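Local coordinates for protein Keto/oxoacid ferredoxin oxidoreductase, gamma subunit (Geobacter sulfurreducens, PDB 3ON3) that probably serves as the gamma subunit of a 2-oxoacid:ferredoxin oxidoreductase, an enzyme that oxidatively decarboxylates oxoacids and passes their electrons to ferredoxin, at residues 89-94 with 107-112; 115-120 with 133-138; 128-133 with 165-170. All blocks are in the same frame, centred on the assembly; numbering follows the deposited sequence.

Overall arrangement
Along the chain, contact 1 closes before contact 2 opens, whereas contacts 2 and 3 interleave and share Ile133. Contact 1 lies at the pairing of strand 93-98 with strand 111-115, the outermost strand on that side of the mixed sheet within this chain. Strand 111-115 runs directly into helix 117-125, which contact 2 packs against helix 131-143. Contact 3 then joins the start of helix 131-143 to helix 164-181. The centres of contacts 2 and 3 are about 8 Å apart and their atoms touch; that of contact 1 is about 19 and 27 Å from them. The three thus link the sheet border to the helices packed beside it in one alpha/beta domain.

Contact 1 (89-94 with 107-112); sequences LKEGGV and PGNYQT
Leu89 meets the ring of Tyr110 beside the parallel pair of strands 93-98 and 111-115, along one border of the mixed sheet. The two side chains overlap alongside, running counter to one another, and methyl CD2 of Leu89 comes obliquely to within 3.3 Å of Tyr110 CD1. With its CG anti to the backbone N (chi1 174°), Leu89 lies along the CD1-CE1 side of the ring and also touches Leu95. The next residue, Lys90, contributes its carbonyl: O lies in the ring plane, at the edge beside Tyr110 CD1. The same oxygen accepts the N-H of Gly93, which closes a type II beta turn from Lys90 to Gly93. At the corner of this turn Glu91 runs alongside Asn109 with the same heading, its CG 3.7 Å from Asn109 CB. Carboxylate and amide planes are only 25° apart, but the packing is through aliphatic carbons. Gly92 has the positive phi expected at the third position of a type II turn, and its N gives an almost straight hydrogen bond, 3.0 Å, to Asn109 O. Its own O rests 3.6 Å from Gln111 CG. After this corner the chain passes into strand 93-98, and Gly93 O accepts Gln111 N at 2.9 Å, a more bent bond, and lies at the Tyr110 ring edge, near its plane. Gln111 is also bonded through its backbone to Leu95, completing the parallel bridge around Val94. In that bridge the Val94 and Gln111 side chains share one sheet face, while Val94 CA sits 3.6 Å from Gln111 O.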
ATOM      1  N   LEU B  89     -20.000   0.148  -8.395  1.00 60.44           N
ATOM      2  CA  LEU B  89     -20.590   0.855  -7.256  1.00 61.82           C
ATOM      3  C   LEU B  89     -22.080   0.537  -7.101  1.00 67.46           C
ATOM      4  O   LEU B  89     -22.862   0.747  -8.025  1.00 71.16           O
ATOM      5  CB  LEU B  89     -20.401   2.354  -7.418  1.00 54.89           C
ATOM      6  CG  LEU B  89     -21.097   3.220  -6.377  1.00 50.27           C
ATOM      7  CD1 LEU B  89     -20.454   3.036  -4.995  1.00 40.54           C
ATOM      8  CD2 LEU B  89     -21.008   4.648  -6.843  1.00 44.44           C
ATOM      9  N   LYS B  90     -22.467   0.028  -5.934  1.00 60.24           N
ATOM     10  CA  LYS B  90     -23.849  -0.357  -5.700  1.00 61.67           C
ATOM     11  C   LYS B  90     -24.770   0.858  -5.809  1.00 68.15           C
ATOM     12  O   LYS B  90     -24.346   1.990  -5.570  1.00 68.05           O
ATOM     13  CB  LYS B  90     -24.004  -1.011  -4.327  1.00 61.21           C
ATOM     14  CG  LYS B  90     -23.897  -0.032  -3.177  1.00 63.42           C
ATOM     15  CD  LYS B  90     -24.445  -0.613  -1.880  1.00 66.95           C
ATOM     16  CE  LYS B  90     -24.021   0.236  -0.683  1.00 69.10           C
ATOM     17  NZ  LYS B  90     -24.298   1.698  -0.862  1.00 62.31           N
ATOM     18  N   GLU B  91     -26.028   0.619  -6.174  1.00 65.76           N
ATOM     19  CA  GLU B  91     -27.024   1.685  -6.273  1.00 66.22           C
ATOM     20  C   GLU B  91     -27.250   2.371  -4.934  1.00 55.62           C
ATOM     21  O   GLU B  91     -27.433   1.711  -3.919  1.00 60.70           O
ATOM     22  CB  GLU B  91     -28.354   1.138  -6.792  1.00 75.72           C
ATOM     23  CG  GLU B  91     -29.315   2.222  -7.251  1.00 88.23           C
ATOM     24  CD  GLU B  91     -30.738   1.973  -6.794  1.00 99.27           C
ATOM     25  OE1 GLU B  91     -30.924   1.602  -5.615  1.00103.33           O
ATOM     26  OE2 GLU B  91     -31.667   2.151  -7.609  1.00 99.48           O
ATOM     27  N   GLY B  92     -27.256   3.701  -4.943  1.00 54.24           N
ATOM     28  CA  GLY B  92     -27.353   4.480  -3.723  1.00 47.87           C
ATOM     29  C   GLY B  92     -26.011   4.584  -3.016  1.00 62.14           C
ATOM     30  O   GLY B  92     -25.908   5.167  -1.936  1.00 67.09           O
ATOM     31  N   GLY B  93     -24.972   4.014  -3.626  1.00 59.21           N
ATOM     32  CA  GLY B  93     -23.639   4.059  -3.057  1.00 49.92           C
ATOM     33  C   GLY B  93     -23.052   5.443  -3.190  1.00 48.57           C
ATOM     34  O   GLY B  93     -23.567   6.281  -3.925  1.00 49.20           O
ATOM     35  N   VAL B  94     -21.967   5.683  -2.461  1.00 50.94           N
ATOM     36  CA  VAL B  94     -21.295   6.976  -2.451  1.00 49.99           C
ATOM     37  C   VAL B  94     -20.411   7.143  -3.680  1.00 46.26           C
ATOM     38  O   VAL B  94     -19.553   6.310  -3.965  1.00 42.17           O
ATOM     39  CB  VAL B  94     -20.454   7.163  -1.151  1.00 45.68           C
ATOM     40  CG1 VAL B  94     -19.416   8.276  -1.304  1.00 45.85           C
ATOM     41  CG2 VAL B  94     -21.367   7.450   0.019  1.00 34.84           C
ATOM     42  N   PRO B 107     -24.391   7.168 -15.912  1.00 83.01           N
ATOM     43  CA  PRO B 107     -25.792   6.804 -15.720  1.00 88.90           C
ATOM     44  C   PRO B 107     -25.890   5.976 -14.446  1.00 88.72           C
ATOM     45  O   PRO B 107     -24.964   5.218 -14.136  1.00 84.11           O
ATOM     46  CB  PRO B 107     -26.107   5.927 -16.941  1.00 93.65           C
ATOM     47  CG  PRO B 107     -24.994   6.162 -17.913  1.00 96.66           C
ATOM     48  CD  PRO B 107     -23.794   6.477 -17.067  1.00 89.37           C
ATOM     49  N   GLY B 108     -26.987   6.122 -13.712  1.00 86.01           N
ATOM     50  CA  GLY B 108     -27.179   5.364 -12.491  1.00 76.14           C
ATOM     51  C   GLY B 108     -27.577   6.232 -11.317  1.00 72.12           C
ATOM     52  O   GLY B 108     -27.317   7.435 -11.296  1.00 72.37           O
ATOM     53  N   ASN B 109     -28.225   5.607 -10.339  1.00 69.54           N
ATOM     54  CA  ASN B 109     -28.577   6.259  -9.090  1.00 61.92           C
ATOM     55  C   ASN B 109     -27.447   6.134  -8.067  1.00 61.77           C
ATOM     56  O   ASN B 109     -27.164   5.032  -7.598  1.00 66.96           O
ATOM     57  CB  ASN B 109     -29.841   5.630  -8.513  1.00 71.59           C
ATOM     58  CG  ASN B 109     -31.101   6.348  -8.948  1.00 94.71           C
ATOM     59  OD1 ASN B 109     -31.145   6.963 -10.017  1.00101.43           O
ATOM     60  ND2 ASN B 109     -32.140   6.273  -8.119  1.00 98.11           N
ATOM     61  N   TYR B 110     -26.812   7.257  -7.727  1.00 53.29           N
ATOM     62  CA  TYR B 110     -25.733   7.280  -6.733  1.00 53.93           C
ATOM     63  C   TYR B 110     -25.825   8.534  -5.858  1.00 60.52           C
ATOM     64  O   TYR B 110     -26.210   9.603  -6.343  1.00 59.67           O
ATOM     65  CB  TYR B 110     -24.363   7.270  -7.429  1.00 50.96           C
ATOM     66  CG  TYR B 110     -24.178   6.167  -8.454  1.00 48.77           C
ATOM     67  CD1 TYR B 110     -24.107   4.837  -8.062  1.00 58.68           C
ATOM     68  CD2 TYR B 110     -24.062   6.455  -9.812  1.00 51.78           C
ATOM     69  CE1 TYR B 110     -23.940   3.817  -8.994  1.00 67.55           C
ATOM     70  CE2 TYR B 110     -23.892   5.436 -10.755  1.00 56.59           C
ATOM     71  CZ  TYR B 110     -23.834   4.121 -10.334  1.00 63.14           C
ATOM     72  OH  TYR B 110     -23.666   3.100 -11.239  1.00 71.02           O
ATOM     73  N   GLN B 111     -25.469   8.418  -4.579  1.00 60.33           N
ATOM     74  CA  GLN B 111     -25.288   9.612  -3.758  1.00 50.90           C
ATOM     75  C   GLN B 111     -24.010  10.272  -4.247  1.00 51.46           C
ATOM     76  O   GLN B 111     -22.909   9.913  -3.829  1.00 47.48           O
ATOM     77  CB  GLN B 111     -25.187   9.281  -2.267  1.00 45.17           C
ATOM     78  CG  GLN B 111     -26.445   8.669  -1.649  1.00 54.11           C
ATOM     79  CD  GLN B 111     -27.616   9.645  -1.582  1.00 66.86           C
ATOM     80  OE1 GLN B 111     -28.720   9.348  -2.060  1.00 73.43           O
ATOM     81  NE2 GLN B 111     -27.381  10.816  -0.995  1.00 65.07           N
ATOM     82  N   THR B 112     -24.165  11.232  -5.148  1.00 45.56           N
ATOM     83  CA  THR B 112     -23.035  11.804  -5.863  1.00 48.29           C
ATOM     84  C   THR B 112     -22.593  13.144  -5.299  1.00 50.72           C
ATOM     85  O   THR B 112     -23.396  14.059  -5.119  1.00 51.64           O
ATOM     86  CB  THR B 112     -23.360  11.987  -7.357  1.00 57.07           C
ATOM     87  OG1 THR B 112     -23.684  10.716  -7.930  1.00 69.28           O
ATOM     88  CG2 THR B 112     -22.170  12.568  -8.087  1.00 60.68           C
TER

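Contact 2 (115-120 with 133-138); sequences FNIINT and IVALGA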
ATOM      1  N   PHE B 115     -16.524  17.942  -6.281  1.00 43.89           N
ATOM      2  CA  PHE B 115     -15.876  19.226  -6.060  1.00 44.98           C
ATOM      3  C   PHE B 115     -14.477  19.219  -6.612  1.00 45.62           C
ATOM      4  O   PHE B 115     -13.996  18.186  -7.077  1.00 45.44           O
ATOM      5  CB  PHE B 115     -15.928  19.695  -4.585  1.00 45.55           C
ATOM      6  CG  PHE B 115     -14.980  18.981  -3.642  1.00 40.13           C
ATOM      7  CD1 PHE B 115     -13.721  19.504  -3.377  1.00 32.66           C
ATOM      8  CD2 PHE B 115     -15.376  17.831  -2.969  1.00 39.26           C
ATOM      9  CE1 PHE B 115     -12.847  18.884  -2.477  1.00 29.83           C
ATOM     10  CE2 PHE B 115     -14.516  17.190  -2.062  1.00 37.82           C
ATOM     11  CZ  PHE B 115     -13.242  17.719  -1.816  1.00 35.55           C
ATOM     12  N   ASN B 116     -13.848  20.388  -6.596  1.00 44.70           N
ATOM     13  CA  ASN B 116     -12.525  20.557  -7.174  1.00 42.75           C
ATOM     14  C   ASN B 116     -11.418  19.978  -6.296  1.00 33.87           C
ATOM     15  O   ASN B 116     -10.563  20.703  -5.808  1.00 43.89           O
ATOM     16  CB  ASN B 116     -12.264  22.036  -7.481  1.00 44.37           C
ATOM     17  CG  ASN B 116     -12.340  22.918  -6.244  1.00 51.24           C
ATOM     18  OD1 ASN B 116     -12.889  22.529  -5.205  1.00 49.51           O
ATOM     19  ND2 ASN B 116     -11.792  24.119  -6.354  1.00 50.00           N
ATOM     20  N   ILE B 117     -11.447  18.663  -6.113  1.00 42.86           N
ATOM     21  CA  ILE B 117     -10.475  17.959  -5.275  1.00 46.03           C
ATOM     22  C   ILE B 117      -9.027  18.298  -5.598  1.00 46.04           C
ATOM     23  O   ILE B 117      -8.234  18.634  -4.714  1.00 48.57           O
ATOM     24  CB  ILE B 117     -10.624  16.434  -5.399  1.00 37.69           C
ATOM     25  CG1 ILE B 117     -12.000  15.988  -4.894  1.00 46.70           C
ATOM     26  CG2 ILE B 117      -9.530  15.740  -4.605  1.00 30.12           C
ATOM     27  CD1 ILE B 117     -12.375  14.537  -5.233  1.00 35.41           C
ATOM     28  N   ILE B 118      -8.676  18.176  -6.868  1.00 47.43           N
ATOM     29  CA  ILE B 118      -7.296  18.362  -7.287  1.00 46.77           C
ATOM     30  C   ILE B 118      -6.877  19.817  -7.092  1.00 45.64           C
ATOM     31  O   ILE B 118      -5.775  20.108  -6.642  1.00 44.55           O
ATOM     32  CB  ILE B 118      -7.086  17.909  -8.758  1.00 43.56           C
ATOM     33  CG1 ILE B 118      -6.820  16.402  -8.819  1.00 53.77           C
ATOM     34  CG2 ILE B 118      -5.883  18.588  -9.343  1.00 47.29           C
ATOM     35  CD1 ILE B 118      -7.807  15.617  -9.612  1.00 58.56           C
ATOM     36  N   ASN B 119      -7.787  20.725  -7.403  1.00 46.06           N
ATOM     37  CA  ASN B 119      -7.501  22.143  -7.372  1.00 49.10           C
ATOM     38  C   ASN B 119      -7.520  22.692  -5.960  1.00 43.64           C
ATOM     39  O   ASN B 119      -6.841  23.668  -5.652  1.00 42.83           O
ATOM     40  CB  ASN B 119      -8.513  22.885  -8.226  1.00 64.63           C
ATOM     41  CG  ASN B 119      -7.923  24.097  -8.881  1.00 78.07           C
ATOM     42  OD1 ASN B 119      -8.054  25.212  -8.375  1.00 86.52           O
ATOM     43  ND2 ASN B 119      -7.250  23.890 -10.008  1.00 74.32           N
ATOM     44  N   THR B 120      -8.317  22.069  -5.102  1.00 42.06           N
ATOM     45  CA  THR B 120      -8.239  22.359  -3.679  1.00 39.02           C
ATOM     46  C   THR B 120      -6.801  22.104  -3.223  1.00 45.06           C
ATOM     47  O   THR B 120      -6.148  22.991  -2.675  1.00 47.37           O
ATOM     48  CB  THR B 120      -9.213  21.493  -2.856  1.00 35.99           C
ATOM     49  OG1 THR B 120     -10.569  21.880  -3.143  1.00 37.96           O
ATOM     50  CG2 THR B 120      -8.940  21.666  -1.362  1.00 31.52           C
ATOM     51  N   ILE B 133      -5.020  13.282  -0.262  1.00 35.46           N
ATOM     52  CA  ILE B 133      -5.328  13.543   1.153  1.00 33.35           C
ATOM     53  C   ILE B 133      -6.630  14.319   1.239  1.00 30.73           C
ATOM     54  O   ILE B 133      -7.486  14.013   2.051  1.00 30.57           O
ATOM     55  CB  ILE B 133      -4.192  14.326   1.898  1.00 40.99           C
ATOM     56  CG1 ILE B 133      -2.844  13.616   1.744  1.00 48.03           C
ATOM     57  CG2 ILE B 133      -4.521  14.508   3.392  1.00 34.14           C
ATOM     58  CD1 ILE B 133      -2.889  12.106   2.061  1.00 35.47           C
ATOM     59  N   VAL B 134      -6.776  15.313   0.373  1.00 34.81           N
ATOM     60  CA  VAL B 134      -8.064  15.975   0.191  1.00 32.85           C
ATOM     61  C   VAL B 134      -9.205  14.981  -0.024  1.00 31.15           C
ATOM     62  O   VAL B 134     -10.229  15.048   0.650  1.00 37.51           O
ATOM     63  CB  VAL B 134      -8.047  16.939  -0.971  1.00 31.64           C
ATOM     64  CG1 VAL B 134      -9.404  17.675  -1.055  1.00 30.79           C
ATOM     65  CG2 VAL B 134      -6.908  17.924  -0.820  1.00 38.38           C
ATOM     66  N   ALA B 135      -9.011  14.045  -0.946  1.00 32.48           N
ATOM     67  CA  ALA B 135     -10.053  13.082  -1.294  1.00 37.13           C
ATOM     68  C   ALA B 135     -10.364  12.173  -0.106  1.00 34.27           C
ATOM     69  O   ALA B 135     -11.491  11.737   0.094  1.00 38.26           O
ATOM     70  CB  ALA B 135      -9.613  12.255  -2.495  1.00 46.37           C
ATOM     71  N   LEU B 136      -9.335  11.895   0.677  1.00 36.42           N
ATOM     72  CA  LEU B 136      -9.447  11.012   1.823  1.00 36.22           C
ATOM     73  C   LEU B 136     -10.282  11.686   2.912  1.00 35.67           C
ATOM     74  O   LEU B 136     -11.132  11.047   3.545  1.00 34.46           O
ATOM     75  CB  LEU B 136      -8.043  10.683   2.328  1.00 40.17           C
ATOM     76  CG  LEU B 136      -7.806   9.642   3.416  1.00 45.42           C
ATOM     77  CD1 LEU B 136      -8.197  10.202   4.795  1.00 40.42           C
ATOM     78  CD2 LEU B 136      -8.526   8.338   3.090  1.00 43.13           C
ATOM     79  N   GLY B 137     -10.045  12.977   3.114  1.00 33.16           N
ATOM     80  CA  GLY B 137     -10.863  13.774   4.028  1.00 26.52           C
ATOM     81  C   GLY B 137     -12.304  13.784   3.542  1.00 27.38           C
ATOM     82  O   GLY B 137     -13.263  13.621   4.315  1.00 36.61           O
ATOM     83  N   ALA B 138     -12.462  13.944   2.236  1.00 27.77           N
ATOM     84  CA  ALA B 138     -13.801  13.939   1.649  1.00 32.37           C
ATOM     85  C   ALA B 138     -14.490  12.590   1.849  1.00 34.80           C
ATOM     86  O   ALA B 138     -15.664  12.551   2.214  1.00 39.88           O
ATOM     87  CB  ALA B 138     -13.748  14.310   0.188  1.00 25.89           C
TER
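Val134 is the hub of the apolar packing: its CG1 methyl meets the ring of Phe115, the CG2 branch of Ile117 and the methyl of Thr120. CG1 stands anti to the Val134 backbone N (chi1 -176°), which carries it forward into this group, 3.9 Å from Phe115 CZ and 4.0 Å from Thr120 CG2. Ile117 and Val134 overlap with contrary headings, and Ile117 CG2 reaches on to Ala135 CB at 4.1 Å.

The aromatic ring offers its rim to the opposing helix. Phe115 receives Val134 CG1 near its plane at CZ and CE1, and Ala138 CB in its plane, 3.7 Å from CE2. Over one face of the ring lies Ile117 CG1, 3.7 Å above the plane and displaced toward the rim, so Ile117 covers one face of the ring while the rim meets helix 131-143.

Polar bonds hold the connection between strand and helix. Asn116 is the centre of an inverse gamma turn, closed by a weak bond from Ile117 N to Phe115 O. Its carbonyl oxygen is gripped twice, by Thr120 N and, from above the carbonyl plane at 2.9 Å, by Thr120 OG1. Thr120 OG1 is also bonded to Lys177 NZ of helix 164-181, while its methyl is left to the apolar side.

Leu96 of strand 93-98 touches Phe115, Ile117 and Ala138, binding the group to the sheet. The connection from strand 111-115 to helix 117-125, packed on helix 131-143 with Leu96 of the sheet beneath, belongs to the helical layer that covers the sheet of an alpha/beta domain.

Contact 3 (128-133 with 165-170); sequences EIVANI and ELNRKA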
ATOM      1  N   GLU B 128      -0.131  20.383  -4.809  1.00 46.51           N
ATOM      2  CA  GLU B 128      -0.900  19.515  -5.695  1.00 50.13           C
ATOM      3  C   GLU B 128      -0.863  18.019  -5.321  1.00 45.07           C
ATOM      4  O   GLU B 128      -1.893  17.351  -5.314  1.00 44.58           O
ATOM      5  CB  GLU B 128      -0.416  19.707  -7.140  1.00 59.05           C
ATOM      6  CG  GLU B 128      -1.402  19.291  -8.210  1.00 64.52           C
ATOM      7  CD  GLU B 128      -0.833  19.449  -9.616  1.00 73.72           C
ATOM      8  OE1 GLU B 128      -1.623  19.418 -10.585  1.00 71.87           O
ATOM      9  OE2 GLU B 128       0.403  19.598  -9.751  1.00 74.59           O
ATOM     10  N   ILE B 129       0.320  17.492  -5.024  1.00 37.91           N
ATOM     11  CA  ILE B 129       0.460  16.064  -4.747  1.00 41.36           C
ATOM     12  C   ILE B 129      -0.374  15.524  -3.592  1.00 46.21           C
ATOM     13  O   ILE B 129      -0.517  14.305  -3.450  1.00 48.00           O
ATOM     14  CB  ILE B 129       1.926  15.664  -4.466  1.00 53.72           C
ATOM     15  CG1 ILE B 129       2.513  16.540  -3.363  1.00 56.83           C
ATOM     16  CG2 ILE B 129       2.760  15.727  -5.739  1.00 66.34           C
ATOM     17  CD1 ILE B 129       3.984  16.277  -3.098  1.00 62.67           C
ATOM     18  N   VAL B 130      -0.911  16.398  -2.747  1.00 45.33           N
ATOM     19  CA  VAL B 130      -1.660  15.878  -1.613  1.00 39.32           C
ATOM     20  C   VAL B 130      -3.144  15.805  -1.923  1.00 40.17           C
ATOM     21  O   VAL B 130      -3.975  15.688  -1.015  1.00 38.21           O
ATOM     22  CB  VAL B 130      -1.334  16.598  -0.276  1.00 44.32           C
ATOM     23  CG1 VAL B 130       0.170  16.420   0.063  1.00 32.72           C
ATOM     24  CG2 VAL B 130      -1.746  18.073  -0.312  1.00 35.12           C
ATOM     25  N   ALA B 131      -3.464  15.829  -3.218  1.00 40.45           N
ATOM     26  CA  ALA B 131      -4.860  15.747  -3.659  1.00 39.16           C
ATOM     27  C   ALA B 131      -5.520  14.492  -3.112  1.00 39.17           C
ATOM     28  O   ALA B 131      -6.686  14.516  -2.735  1.00 39.06           O
ATOM     29  CB  ALA B 131      -4.962  15.808  -5.174  1.00 36.30           C
ATOM     30  N   ASN B 132      -4.757  13.403  -3.040  1.00 36.34           N
ATOM     31  CA  ASN B 132      -5.243  12.168  -2.427  1.00 34.38           C
ATOM     32  C   ASN B 132      -5.639  12.327  -0.959  1.00 34.24           C
ATOM     33  O   ASN B 132      -6.481  11.585  -0.474  1.00 40.52           O
ATOM     34  CB  ASN B 132      -4.210  11.048  -2.565  1.00 38.37           C
ATOM     35  CG  ASN B 132      -2.886  11.379  -1.891  1.00 38.00           C
ATOM     36  OD1 ASN B 132      -2.483  12.544  -1.795  1.00 52.20           O
ATOM     37  ND2 ASN B 132      -2.202  10.350  -1.419  1.00 31.76           N
ATOM     38  N   ILE B 133      -5.020  13.282  -0.262  1.00 35.46           N
ATOM     39  CA  ILE B 133      -5.328  13.543   1.153  1.00 33.35           C
ATOM     40  C   ILE B 133      -6.630  14.319   1.239  1.00 30.73           C
ATOM     41  O   ILE B 133      -7.486  14.013   2.051  1.00 30.57           O
ATOM     42  CB  ILE B 133      -4.192  14.326   1.898  1.00 40.99           C
ATOM     43  CG1 ILE B 133      -2.844  13.616   1.744  1.00 48.03           C
ATOM     44  CG2 ILE B 133      -4.521  14.508   3.392  1.00 34.14           C
ATOM     45  CD1 ILE B 133      -2.889  12.106   2.061  1.00 35.47           C
ATOM     46  N   GLU B 165       1.648  20.260   8.614  1.00 38.95           N
ATOM     47  CA  GLU B 165       0.630  21.308   8.490  1.00 39.02           C
ATOM     48  C   GLU B 165      -0.187  21.243   7.192  1.00 42.31           C
ATOM     49  O   GLU B 165      -1.418  21.292   7.226  1.00 47.40           O
ATOM     50  CB  GLU B 165       1.259  22.698   8.640  1.00 40.20           C
ATOM     51  CG  GLU B 165       1.986  22.916   9.968  1.00 67.54           C
ATOM     52  CD  GLU B 165       3.478  22.559   9.936  1.00 74.77           C
ATOM     53  OE1 GLU B 165       3.925  21.784   9.054  1.00 66.60           O
ATOM     54  OE2 GLU B 165       4.206  23.064  10.813  1.00 80.65           O
ATOM     55  N   LEU B 166       0.494  21.119   6.053  1.00 42.60           N
ATOM     56  CA  LEU B 166      -0.177  21.049   4.744  1.00 32.29           C
ATOM     57  C   LEU B 166      -1.112  19.840   4.611  1.00 29.51           C
ATOM     58  O   LEU B 166      -2.189  19.947   4.074  1.00 38.82           O
ATOM     59  CB  LEU B 166       0.851  21.036   3.602  1.00 47.29           C
ATOM     60  CG  LEU B 166       1.534  22.360   3.252  1.00 56.25           C
ATOM     61  CD1 LEU B 166       1.685  23.249   4.482  1.00 67.19           C
ATOM     62  CD2 LEU B 166       2.889  22.109   2.610  1.00 53.91           C
ATOM     63  N   ASN B 167      -0.692  18.685   5.098  1.00 35.17           N
ATOM     64  CA  ASN B 167      -1.567  17.531   5.060  1.00 33.25           C
ATOM     65  C   ASN B 167      -2.769  17.661   6.005  1.00 31.79           C
ATOM     66  O   ASN B 167      -3.876  17.284   5.643  1.00 32.94           O
ATOM     67  CB  ASN B 167      -0.785  16.237   5.304  1.00 35.50           C
ATOM     68  CG  ASN B 167       0.089  15.860   4.108  1.00 41.63           C
ATOM     69  OD1 ASN B 167      -0.240  14.952   3.361  1.00 48.31           O
ATOM     70  ND2 ASN B 167       1.190  16.581   3.916  1.00 42.29           N
ATOM     71  N   ARG B 168      -2.557  18.191   7.209  1.00 31.11           N
ATOM     72  CA  ARG B 168      -3.690  18.461   8.087  1.00 34.50           C
ATOM     73  C   ARG B 168      -4.701  19.361   7.375  1.00 34.27           C
ATOM     74  O   ARG B 168      -5.889  19.087   7.381  1.00 37.36           O
ATOM     75  CB  ARG B 168      -3.241  19.104   9.410  1.00 34.73           C
ATOM     76  CG  ARG B 168      -4.328  19.946  10.090  1.00 39.88           C
ATOM     77  CD  ARG B 168      -5.496  19.127  10.648  1.00 44.67           C
ATOM     78  NE  ARG B 168      -6.604  20.012  11.027  1.00 56.20           N
ATOM     79  CZ  ARG B 168      -7.658  19.667  11.769  1.00 47.71           C
ATOM     80  NH1 ARG B 168      -7.779  18.441  12.253  1.00 52.38           N
ATOM     81  NH2 ARG B 168      -8.601  20.560  12.026  1.00 57.34           N
ATOM     82  N   LYS B 169      -4.205  20.439   6.766  1.00 37.38           N
ATOM     83  CA  LYS B 169      -5.038  21.367   6.008  1.00 32.63           C
ATOM     84  C   LYS B 169      -5.773  20.686   4.842  1.00 38.30           C
ATOM     85  O   LYS B 169      -6.966  20.913   4.626  1.00 46.39           O
ATOM     86  CB  LYS B 169      -4.202  22.550   5.509  1.00 34.71           C
ATOM     87  CG  LYS B 169      -5.024  23.676   4.872  1.00 40.03           C
ATOM     88  CD  LYS B 169      -4.132  24.844   4.477  1.00 49.57           C
ATOM     89  CE  LYS B 169      -4.933  25.976   3.855  1.00 63.31           C
ATOM     90  NZ  LYS B 169      -5.951  26.506   4.814  1.00 75.85           N
ATOM     91  N   ALA B 170      -5.063  19.848   4.099  1.00 32.55           N
ATOM     92  CA  ALA B 170      -5.652  19.135   2.972  1.00 37.75           C
ATOM     93  C   ALA B 170      -6.776  18.231   3.453  1.00 36.63           C
ATOM     94  O   ALA B 170      -7.851  18.171   2.852  1.00 34.48           O
ATOM     95  CB  ALA B 170      -4.574  18.304   2.234  1.00 30.15           C
TER
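The carboxamide of Asn167, the flat group of this contact, turns OD1 toward both Val130 and Ile133, whose CG1 atoms lie on the same side of the amide plane, that of Val130 the farther out of it. Its OD1 comes within 3.3 Å of Ile133 CG1 and 3.6 Å of Val130 CG1, and ND2 lies farther from the valine, 4.0 Å from the same CG1. These are van der Waals contacts, with the amide side chain crossing each apolar one at a slant. The setting is a helix-helix interface of the alpha/beta domain, where the start of helix 131-143 rests on helix 164-181.

The rotation of the amide is fixed from its other end: Asn167 ND2 donates to Phe163 O, four residues earlier, just before helix 164-181. That bond engages the amide nitrogen and leaves the carbonyl oxygen turned to the hydrocarbon.

Beside the amide, Ala170 supplies a small apolar surface to both partners. Val130 holds the N-cap position of helix 131-143, though its side chain has no polar atom to cap with, and sets CG2 3.8 Å from Ala170 CB. Ile133 CG2 lies 4.0 Å from the same Ala170 CB and 3.6 Å from Asn167 O, so this methyl is laid against the backbone of helix 164-181 as well. CG1 of Ile133 is anti to the carbonyl carbon (chi1 -54°), which parts the two branches between the amide and the alanine. With an alanine here, CG1, CG2 and CD1 would go, and Asn167 OD1 and Ala170 CB would probably be left facing a gap.

Ile24 of helix 18-32 also touches Ile133, and Val125 of helix 117-125 touches Ala170. Val130 and Ile133 are themselves tied together by Ile133 N, which donates to Val130 O at 2.7 Å.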